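CT263 (Chlamydia trachomatis, PDB 4QAS) probably acts as an MTAN-type nucleosidase that hydrolyses a nucleoside intermediate of the futalosine pathway to menaquinone. Local coordinates at residues A[89-94]-A[116-121]; A[83-88]-A[162-167]; A[70-75]-A[154-159]; A[99-104]-A[124-129]. The protein carries 1 engineered substitution. All coordinates share one frame; numbering follows the deposited sequence.

Contact 1. Residues A[89-94]-A[116-121]; sequences KTYTIT and RLPLAQ
With chi1 at -170°, Thr92 turns its methyl CG2 into the gap between its own N and carbonyl carbon, where it meets Leu117 and Leu119 across the contact. The same rotation sends OG1 away from 116-121, to hydrogen bonds with Ile114 N and Met160 O. Thr92 CG2 lies 3.7 Å from Leu117 CB, and Leu119 CD2 closes on it at the same distance. Two residues on, Thr94 has chi1 of 55°, which places its CG2 beside its backbone N; the Thr94 and Leu119 side chains cross at about a right angle, with Thr94 CG2 3.8 Å from Leu119 CB.

Beneath these side chains, strands 90-93 and 119-121 pair in parallel within the mixed sheet of the MTAN-type alpha/beta fold, although their short axes diverge by 67°. Thr92 is bonded through both its amide and its carbonyl, as in parallel pairing: Thr92 N donates to Pro118 O (2.9 Å) and Thr92 O receives Ala120 N (3.0 Å). Thr94 N then reaches Ala120 O at 3.0 Å, just where the first strand turns a corner.

On the face bearing Ile93 and Ala120, Ala120 CB sits 3.7 Å from Tyr91 CD2, and Ile93 CD1 approaches it more loosely. Pro118 O comes to the edge of the Tyr91 ring, near its plane, and Leu139 of strand 139-141 packs on Tyr91, Ile93 and Ala120 alike. Beyond the corner, one water links Thr94 OG1 (2.8 Å) to the Gln121 amide, whose NE2 donates to it.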
# COMPACT_ATOMS: atom_id res chain seq x y z
N LYS A 89 -1.36 -5.54 16.01
CA LYS A 89 -2.35 -4.47 15.98
C LYS A 89 -1.65 -3.12 15.86
O LYS A 89 -0.67 -2.86 16.57
CB LYS A 89 -3.22 -4.50 17.23
CG LYS A 89 -4.33 -3.48 17.23
CD LYS A 89 -5.35 -3.74 18.29
CE LYS A 89 -6.36 -2.64 18.35
NZ LYS A 89 -7.21 -2.59 17.14
N THR A 90 -2.15 -2.27 14.99
CA THR A 90 -1.55 -0.98 14.71
C THR A 90 -2.24 0.09 15.54
O THR A 90 -3.47 0.18 15.53
CB THR A 90 -1.70 -0.69 13.22
OG1 THR A 90 -1.26 -1.84 12.50
CG2 THR A 90 -0.93 0.55 12.86
N TYR A 91 -1.46 0.89 16.23
CA TYR A 91 -1.94 1.99 17.05
C TYR A 91 -1.30 3.28 16.58
O TYR A 91 -0.23 3.29 15.98
CB TYR A 91 -1.54 1.79 18.51
CG TYR A 91 -2.20 0.62 19.17
CD1 TYR A 91 -1.64 -0.64 19.13
CD2 TYR A 91 -3.38 0.79 19.89
CE1 TYR A 91 -2.23 -1.70 19.77
CE2 TYR A 91 -3.98 -0.27 20.54
CZ TYR A 91 -3.40 -1.53 20.48
OH TYR A 91 -3.95 -2.63 21.11
N THR A 92 -1.99 4.37 16.88
CA THR A 92 -1.39 5.69 16.85
C THR A 92 -1.13 6.15 18.28
O THR A 92 -1.85 5.79 19.20
CB THR A 92 -2.24 6.70 16.07
OG1 THR A 92 -1.47 7.90 15.89
CG2 THR A 92 -3.57 6.98 16.71
N ILE A 93 -0.08 6.92 18.46
CA ILE A 93 0.40 7.31 19.79
C ILE A 93 -0.09 8.69 20.18
O ILE A 93 -0.06 9.64 19.37
CB ILE A 93 1.93 7.22 19.82
CG1 ILE A 93 2.39 5.83 19.39
CG2 ILE A 93 2.47 7.64 21.16
CD1 ILE A 93 1.78 4.67 20.21
N THR A 94 -0.55 8.83 21.43
CA THR A 94 -0.98 10.12 21.94
C THR A 94 0.15 10.84 22.65
O THR A 94 0.28 12.06 22.51
CB THR A 94 -2.16 9.91 22.89
OG1 THR A 94 -1.79 8.99 23.92
CG2 THR A 94 -3.35 9.34 22.13
N ARG A 116 -8.38 7.55 12.63
CA ARG A 116 -8.92 6.21 12.41
C ARG A 116 -8.02 5.09 12.93
O ARG A 116 -8.32 3.91 12.68
CB ARG A 116 -9.29 5.96 10.95
CG ARG A 116 -10.53 6.78 10.60
CD ARG A 116 -10.94 6.61 9.17
NE ARG A 116 -9.92 7.08 8.24
CZ ARG A 116 -9.80 8.33 7.80
NH1 ARG A 116 -10.65 9.27 8.20
NH2 ARG A 116 -8.83 8.65 6.96
N LEU A 117 -6.99 5.40 13.63
CA LEU A 117 -6.20 4.40 14.34
C LEU A 117 -6.53 4.47 15.83
O LEU A 117 -6.79 5.56 16.37
CB LEU A 117 -4.69 4.58 14.15
CG LEU A 117 -4.17 4.19 12.76
CD1 LEU A 117 -2.70 4.57 12.63
CD2 LEU A 117 -4.34 2.71 12.48
N PRO A 118 -6.54 3.32 16.51
CA PRO A 118 -6.78 3.33 17.95
C PRO A 118 -5.61 3.93 18.70
O PRO A 118 -4.45 3.85 18.28
CB PRO A 118 -6.96 1.85 18.29
CG PRO A 118 -6.19 1.14 17.24
CD PRO A 118 -6.27 1.96 16.00
N LEU A 119 -5.93 4.53 19.85
CA LEU A 119 -4.97 5.31 20.60
C LEU A 119 -4.19 4.44 21.58
O LEU A 119 -4.75 3.54 22.22
CB LEU A 119 -5.70 6.41 21.36
CG LEU A 119 -6.63 7.31 20.55
CD1 LEU A 119 -7.32 8.33 21.44
CD2 LEU A 119 -5.86 8.00 19.45
N ALA A 120 -2.92 4.78 21.77
CA ALA A 120 -2.09 4.13 22.79
C ALA A 120 -1.01 5.08 23.26
O ALA A 120 -0.65 6.04 22.57
CB ALA A 120 -1.42 2.86 22.26
N GLN A 121 -0.47 4.79 24.44
CA GLN A 121 0.69 5.48 24.99
C GLN A 121 1.93 4.65 24.77
O GLN A 121 1.88 3.42 24.73
CB GLN A 121 0.52 5.72 26.48
CG GLN A 121 -0.55 6.77 26.80
CD GLN A 121 -0.73 7.01 28.29
OE1 GLN A 121 -0.63 6.09 29.10
NE2 GLN A 121 -1.00 8.26 28.65
O HOH W 1 -1.11 10.25 26.34

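Contact 2. Residues A[83-88]-A[162-167]; sequences PNIPLL and KVSSNY. Engineered in segment 162-167: Asn166 (natural residue Asp).
Two hydroxyl groups of strand 162-167 grip successive carbonyls of the loop 83-88. Tyr167 OH donates to Ile85 O at 2.6 Å, tilted somewhat from the carbonyl plane, and Ser164 OG donates to Pro86 O at 2.7 Å, in plane and on a lone pair. With chi1 of 49°, Ser164 OG is tucked between its own backbone N and carbonyl carbon; Lys89 N supplies a further bond to this hydroxyl. The one bond between main chains across the segments runs from Leu88 N to Ser164 O (2.8 Å).

The apolar part is built on Leu87, whose methyl CD2 lies over one face of the Tyr167 ring, 3.7 Å from its centroid and 16° off the normal: a CH-pi contact offset toward the rim. Leu87 CG presses on the same ring at Tyr167 CE2 (3.5 Å). Phe175 of helix 173-178 also packs on Leu87.

Within the strand, the engineered Asn166 takes a bond from Ser165 OG on its OD1 (2.7 Å), while its ND2 approaches Tyr167 O from above the carbonyl plane.

The Ile85-Pro86 peptide has no N-H to offer, since its nitrogen is proline's, and the strand grips this part of the loop through the carbonyl oxygens of Ile85 and Pro86. The Tyr167 ring does two jobs at once: its hydroxyl fixes the loop and its face seats Leu87, pinning the loop between strands 71-80 and 90-99 onto the sheet.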
# COMPACT_ATOMS: atom_id res chain seq x y z
N PRO A 83 -0.91 -7.36 28.86
CA PRO A 83 -1.53 -8.46 28.10
C PRO A 83 -2.82 -8.09 27.39
O PRO A 83 -3.24 -8.85 26.52
CB PRO A 83 -1.76 -9.52 29.17
CG PRO A 83 -1.95 -8.73 30.45
CD PRO A 83 -0.94 -7.62 30.32
N ASN A 84 -3.46 -6.98 27.74
CA ASN A 84 -4.69 -6.61 27.04
C ASN A 84 -4.44 -5.96 25.68
O ASN A 84 -5.41 -5.57 25.01
CB ASN A 84 -5.60 -5.74 27.91
CG ASN A 84 -5.05 -4.36 28.14
OD1 ASN A 84 -4.21 -3.86 27.40
ND2 ASN A 84 -5.56 -3.70 29.19
N ILE A 85 -3.18 -5.81 25.27
CA ILE A 85 -2.84 -5.35 23.93
C ILE A 85 -2.62 -6.59 23.06
O ILE A 85 -1.66 -7.33 23.31
CB ILE A 85 -1.56 -4.50 23.97
CG1 ILE A 85 -1.81 -3.23 24.78
CG2 ILE A 85 -1.06 -4.16 22.57
CD1 ILE A 85 -0.56 -2.45 25.14
N PRO A 86 -3.46 -6.85 22.07
CA PRO A 86 -3.20 -7.98 21.18
C PRO A 86 -1.99 -7.67 20.31
O PRO A 86 -1.67 -6.50 20.08
CB PRO A 86 -4.47 -8.08 20.33
CG PRO A 86 -4.95 -6.68 20.27
CD PRO A 86 -4.61 -6.05 21.60
N LEU A 87 -1.31 -8.70 19.83
CA LEU A 87 -0.22 -8.53 18.88
C LEU A 87 -0.73 -8.29 17.45
O LEU A 87 -1.88 -8.56 17.11
CB LEU A 87 0.71 -9.74 18.90
CG LEU A 87 1.30 -10.06 20.27
CD1 LEU A 87 2.38 -11.09 20.12
CD2 LEU A 87 1.86 -8.81 20.94
N LEU A 88 0.16 -7.74 16.61
CA LEU A 88 -0.14 -7.48 15.20
C LEU A 88 -1.23 -6.43 15.04
O LEU A 88 -1.95 -6.42 14.04
CB LEU A 88 -0.46 -8.74 14.41
CG LEU A 88 0.78 -9.57 14.15
CD1 LEU A 88 0.41 -10.98 13.78
CD2 LEU A 88 1.60 -8.95 13.03
N LYS A 162 2.58 2.61 15.65
CA LYS A 162 3.30 1.52 16.28
C LYS A 162 2.45 0.26 16.19
O LYS A 162 1.29 0.27 16.58
CB LYS A 162 3.66 1.83 17.73
CG LYS A 162 4.58 3.05 17.86
CD LYS A 162 6.04 2.75 17.51
CE LYS A 162 6.81 4.04 17.16
NZ LYS A 162 8.27 3.85 17.14
N VAL A 163 3.06 -0.82 15.71
CA VAL A 163 2.40 -2.12 15.63
C VAL A 163 2.95 -3.00 16.75
O VAL A 163 4.16 -3.07 16.94
CB VAL A 163 2.55 -2.77 14.25
CG1 VAL A 163 3.97 -3.05 13.90
CG2 VAL A 163 1.72 -4.05 14.17
N SER A 164 2.05 -3.62 17.51
CA SER A 164 2.46 -4.49 18.61
C SER A 164 3.16 -5.73 18.07
O SER A 164 2.57 -6.52 17.30
CB SER A 164 1.26 -4.84 19.45
OG SER A 164 0.21 -5.27 18.63
N SER A 165 4.43 -5.89 18.42
CA SER A 165 5.30 -6.86 17.79
C SER A 165 5.60 -8.09 18.61
O SER A 165 6.06 -9.08 18.05
CB SER A 165 6.61 -6.18 17.39
OG SER A 165 7.28 -5.61 18.49
N ASN A 166 5.37 -8.04 19.92
CA ASN A 166 5.75 -9.10 20.84
C ASN A 166 5.36 -8.65 22.23
O ASN A 166 5.19 -7.45 22.48
CB ASN A 166 7.25 -9.35 20.81
CG ASN A 166 8.06 -8.14 21.27
OD1 ASN A 166 8.27 -7.20 20.50
ND2 ASN A 166 8.54 -8.16 22.51
N TYR A 167 5.18 -9.62 23.13
CA TYR A 167 5.07 -9.32 24.54
C TYR A 167 6.47 -9.18 25.14
O TYR A 167 7.43 -9.80 24.67
CB TYR A 167 4.23 -10.39 25.29
CG TYR A 167 2.81 -10.31 24.82
CD1 TYR A 167 2.06 -9.16 25.07
CD2 TYR A 167 2.22 -11.32 24.07
CE1 TYR A 167 0.77 -9.02 24.61
CE2 TYR A 167 0.93 -11.19 23.58
CZ TYR A 167 0.22 -10.03 23.85
OH TYR A 167 -1.06 -9.91 23.33

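Contact 3. Residues A[70-75]-A[154-159]; sequences DLWINA and VACPCS
Trp72 and Cys158, then Ile73 and Ser159, pair as parallel bridges, carried by Trp72 N to Pro157 O (3.0 Å, N-H...O angle 176°), Ser159 N to Trp72 O (2.9 Å) and Asn74 N to Ser159 O (2.9 Å).

The indole of Trp72 is the centre of the side-chain packing on one face. Cys156 has SG anti to its backbone N (chi1 -172°), which swings the sulfur against the five-membered ring of Trp72. SG stands 4.0 Å from that ring's centroid but 41° off the normal, an oblique sulfur-aromatic contact, with its closest approach at Trp72 CD1 (3.4 Å); Cys156 CB lies over a face of the indole. At the far end of the same ring system Val154 meets Trp72 at about a right angle, CG2 touching CZ2 at 3.8 Å. Ile147 and Ala151 of helix 144-153 also pack against the tryptophan. That helix ends in a Schellman motif with Ala155 as its C-prime residue, so the chain leaves the helix and enters strand 158-167 while passing Trp72.

On the side of the sheet away from the indole, Leu71 CD1 rests against Pro157, 4.0 Å from its CB. The polar ends find partners elsewhere: Ser159 OG bonds to Thr112 O, while the amide of Asn74 is held by Ile12 O at ND2 and Lys162 NZ at OD1.

Strand 71-80 lies between strands 7-13 and 158-167, both parallel to it. Three backbone bonds set its register on the 158-167 side, while on the face under helix 144-153 the sulfur and indole add a contact that is probably polarisable and only weakly directional, and the buried amide of Asn74 bridges to both neighbouring strands.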
# COMPACT_ATOMS: atom_id res chain seq x y z
N ASP A 70 6.64 18.98 6.16
CA ASP A 70 5.36 19.40 6.73
C ASP A 70 4.84 18.45 7.79
O ASP A 70 4.00 18.86 8.60
CB ASP A 70 4.33 19.49 5.61
CG ASP A 70 4.72 20.54 4.60
OD1 ASP A 70 4.75 21.72 4.98
OD2 ASP A 70 5.03 20.22 3.44
N LEU A 71 5.32 17.23 7.82
CA LEU A 71 4.91 16.23 8.79
C LEU A 71 5.99 15.17 8.82
O LEU A 71 6.54 14.82 7.76
CB LEU A 71 3.59 15.58 8.38
CG LEU A 71 3.04 14.47 9.28
CD1 LEU A 71 2.74 14.94 10.70
CD2 LEU A 71 1.78 13.89 8.67
N TRP A 72 6.30 14.69 10.01
CA TRP A 72 7.06 13.46 10.19
C TRP A 72 6.13 12.37 10.71
O TRP A 72 5.30 12.62 11.59
CB TRP A 72 8.16 13.63 11.24
CG TRP A 72 9.28 14.58 10.98
CD1 TRP A 72 9.39 15.49 9.97
CD2 TRP A 72 10.45 14.72 11.77
NE1 TRP A 72 10.57 16.18 10.08
CE2 TRP A 72 11.25 15.72 11.19
CE3 TRP A 72 10.92 14.07 12.92
CZ2 TRP A 72 12.47 16.11 11.72
CZ3 TRP A 72 12.13 14.45 13.45
CH2 TRP A 72 12.90 15.46 12.85
N ILE A 73 6.29 11.14 10.21
CA ILE A 73 5.65 9.96 10.77
C ILE A 73 6.74 8.98 11.14
O ILE A 73 7.50 8.53 10.27
CB ILE A 73 4.66 9.33 9.78
CG1 ILE A 73 3.55 10.32 9.42
CG2 ILE A 73 4.06 8.07 10.41
CD1 ILE A 73 2.56 9.80 8.41
N ASN A 74 6.81 8.64 12.43
CA ASN A 74 7.64 7.53 12.87
C ASN A 74 6.77 6.30 12.90
O ASN A 74 5.81 6.25 13.67
CB ASN A 74 8.19 7.84 14.26
CG ASN A 74 8.87 6.67 14.90
OD1 ASN A 74 8.74 6.48 16.13
ND2 ASN A 74 9.62 5.89 14.13
N ALA A 75 7.08 5.33 12.08
CA ALA A 75 6.37 4.07 12.08
C ALA A 75 7.32 2.99 12.55
O ALA A 75 8.48 2.96 12.15
CB ALA A 75 5.88 3.75 10.68
N VAL A 154 12.52 21.46 14.86
CA VAL A 154 12.21 22.10 13.59
C VAL A 154 10.74 22.47 13.49
O VAL A 154 10.25 22.81 12.40
CB VAL A 154 12.67 21.24 12.39
CG1 VAL A 154 14.18 21.27 12.26
CG2 VAL A 154 12.18 19.82 12.53
N ALA A 155 10.01 22.44 14.60
CA ALA A 155 8.63 22.91 14.65
C ALA A 155 7.76 22.13 13.67
O ALA A 155 6.80 22.65 13.11
CB ALA A 155 8.54 24.42 14.39
N CYS A 156 8.13 20.89 13.46
CA CYS A 156 7.40 20.08 12.52
C CYS A 156 6.49 19.14 13.29
O CYS A 156 6.98 18.41 14.17
CB CYS A 156 8.39 19.28 11.70
SG CYS A 156 7.63 18.40 10.37
N PRO A 157 5.20 19.03 12.95
CA PRO A 157 4.36 18.05 13.65
C PRO A 157 4.89 16.63 13.43
O PRO A 157 5.46 16.30 12.39
CB PRO A 157 2.98 18.23 13.00
CG PRO A 157 3.04 19.46 12.20
CD PRO A 157 4.47 19.73 11.88
N CYS A 158 4.71 15.78 14.44
CA CYS A 158 5.17 14.40 14.43
C CYS A 158 4.05 13.48 14.85
O CYS A 158 3.38 13.73 15.87
CB CYS A 158 6.34 14.22 15.41
SG CYS A 158 7.16 12.62 15.34
N SER A 159 3.82 12.43 14.07
CA SER A 159 2.86 11.40 14.38
C SER A 159 3.58 10.07 14.42
O SER A 159 4.66 9.92 13.88
CB SER A 159 1.75 11.33 13.32
OG SER A 159 1.01 12.51 13.26

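Contact 4. Residues A[99-104]-A[124-129]; sequences LTPTTS and SVRSPY
The guanidinium group of Arg126 meets Thr100 with an edge: methyl CG2 of Thr100 lies near its plane, 3.9 Å from NH2, while Pro101 CD approaches the same nitrogen obliquely. Waters occupy the edge as well, in plane. One receives Arg126 NE at 2.9 Å and is hydrogen-bonded to Thr100 OG1, also at 2.9 Å; another joins NH2, through a weak bond, to Thr102 N. A bend at chi3 (-86°) brings the group to the loop 99-104. The second flat group, the Tyr129 ring, touches by its hydroxyl, with OH 3.4 Å from Leu99 CD2 and the two side chains at about a right angle; His134 meets this ring with its plane steeply inclined.

These are the loops that leave the parallel strands 90-99 and 119-124 of the mixed sheet, and the pairing ends here. Leu99 N still donates to Ser124 O (3.2 Å). One step on, a water replaces the direct bond, giving a hydrogen to Leu99 O (2.7 Å) and accepting one from Arg126 N (3.0 Å). Val125 CG1 packs on Leu99 CB at 4.0 Å beside it. In the outgoing turn Thr100 O receives both Thr103 N and Ser104 N.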
# COMPACT_ATOMS: atom_id res chain seq x y z
N LEU A 99 12.00 6.89 29.39
CA LEU A 99 12.20 6.48 30.76
C LEU A 99 13.64 6.01 30.91
O LEU A 99 14.13 5.20 30.11
CB LEU A 99 11.25 5.34 31.11
CG LEU A 99 11.41 4.70 32.47
CD1 LEU A 99 11.15 5.66 33.60
CD2 LEU A 99 10.47 3.50 32.59
N THR A 100 14.31 6.50 31.98
CA THR A 100 15.65 6.09 32.39
C THR A 100 15.52 5.18 33.61
O THR A 100 15.28 5.67 34.72
CB THR A 100 16.51 7.32 32.72
OG1 THR A 100 16.63 8.11 31.54
CG2 THR A 100 17.89 6.90 33.21
N PRO A 101 15.68 3.86 33.47
CA PRO A 101 15.36 2.97 34.60
C PRO A 101 16.26 3.17 35.80
O PRO A 101 15.81 2.95 36.94
CB PRO A 101 15.51 1.58 33.99
CG PRO A 101 15.23 1.76 32.53
CD PRO A 101 15.84 3.11 32.21
N THR A 102 17.53 3.55 35.62
CA THR A 102 18.42 3.65 36.77
C THR A 102 18.09 4.81 37.69
O THR A 102 18.53 4.81 38.84
CB THR A 102 19.89 3.75 36.35
OG1 THR A 102 20.06 4.84 35.42
CG2 THR A 102 20.41 2.45 35.73
N THR A 103 17.38 5.82 37.20
CA THR A 103 16.99 6.96 38.02
C THR A 103 15.49 7.12 38.16
O THR A 103 15.06 7.90 39.01
CB THR A 103 17.52 8.27 37.40
OG1 THR A 103 16.98 8.38 36.09
CG2 THR A 103 19.05 8.24 37.35
N SER A 104 14.71 6.45 37.33
CA SER A 104 13.27 6.64 37.23
C SER A 104 12.88 7.99 36.65
O SER A 104 11.69 8.31 36.62
CB SER A 104 12.57 6.38 38.57
OG SER A 104 12.71 5.01 38.95
N SER A 124 9.61 4.85 25.55
CA SER A 124 10.85 4.56 24.84
C SER A 124 11.93 4.29 25.87
O SER A 124 12.10 5.07 26.81
CB SER A 124 11.30 5.73 23.98
OG SER A 124 10.34 6.03 22.98
N VAL A 125 12.64 3.19 25.69
CA VAL A 125 13.77 2.87 26.55
C VAL A 125 14.92 2.36 25.70
O VAL A 125 14.71 1.74 24.66
CB VAL A 125 13.38 1.83 27.62
CG1 VAL A 125 12.42 2.44 28.64
CG2 VAL A 125 12.80 0.62 26.97
N ARG A 126 16.13 2.61 26.18
CA ARG A 126 17.32 2.30 25.39
C ARG A 126 17.48 0.79 25.23
O ARG A 126 17.75 0.31 24.12
CB ARG A 126 18.55 2.94 26.05
CG ARG A 126 18.42 4.46 26.17
CD ARG A 126 19.51 5.11 27.02
NE ARG A 126 19.18 5.10 28.44
CZ ARG A 126 19.70 4.27 29.34
NH1 ARG A 126 20.60 3.35 29.00
NH2 ARG A 126 19.32 4.36 30.61
N SER A 127 17.30 0.06 26.27
CA SER A 127 17.39 -1.39 26.25
C SER A 127 16.00 -1.99 26.11
O SER A 127 15.07 -1.54 26.79
CB SER A 127 18.02 -1.89 27.55
OG SER A 127 19.33 -1.37 27.70
N PRO A 128 15.80 -3.00 25.27
CA PRO A 128 14.45 -3.55 25.12
C PRO A 128 13.98 -4.20 26.40
O PRO A 128 14.76 -4.86 27.11
CB PRO A 128 14.60 -4.58 23.99
CG PRO A 128 15.96 -4.34 23.40
CD PRO A 128 16.78 -3.76 24.49
N TYR A 129 12.71 -3.97 26.72
CA TYR A 129 12.09 -4.55 27.89
C TYR A 129 11.85 -6.04 27.65
O TYR A 129 11.09 -6.42 26.76
CB TYR A 129 10.75 -3.86 28.17
CG TYR A 129 10.80 -2.80 29.23
CD1 TYR A 129 10.83 -3.14 30.57
CD2 TYR A 129 10.81 -1.46 28.91
CE1 TYR A 129 10.87 -2.18 31.56
CE2 TYR A 129 10.85 -0.49 29.87
CZ TYR A 129 10.88 -0.85 31.20
OH TYR A 129 10.92 0.13 32.16
O HOH W 2 16.17 3.93 28.90
O HOH W 3 16.99 6.94 28.96
O HOH W 4 19.15 3.73 33.04

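How the contacts relate
All four contacts lie in or at the edges of one mixed sheet. Contacts 2 and 3 use the two ends of strand 158-167; their centres lie 24 Å apart on opposite sides of the chain's centre, yet a probable hydrogen bond from Lys162 NZ to Asn74 OD1 joins them. Contact 1 is centred 11 Å from contact 2 and touches it, because strand 90-99 runs antiparallel beside 158-167. Contact 4, its centre 22 Å from that of contact 1, follows the same pair of strands to its outer end. Along the chain, contacts 1 and 4 alternate with each other and both nest within the loops closed by contacts 2 and 3, so strand 158-167 joins strands 71-80 and 90-99, both far from it in sequence, into one sheet.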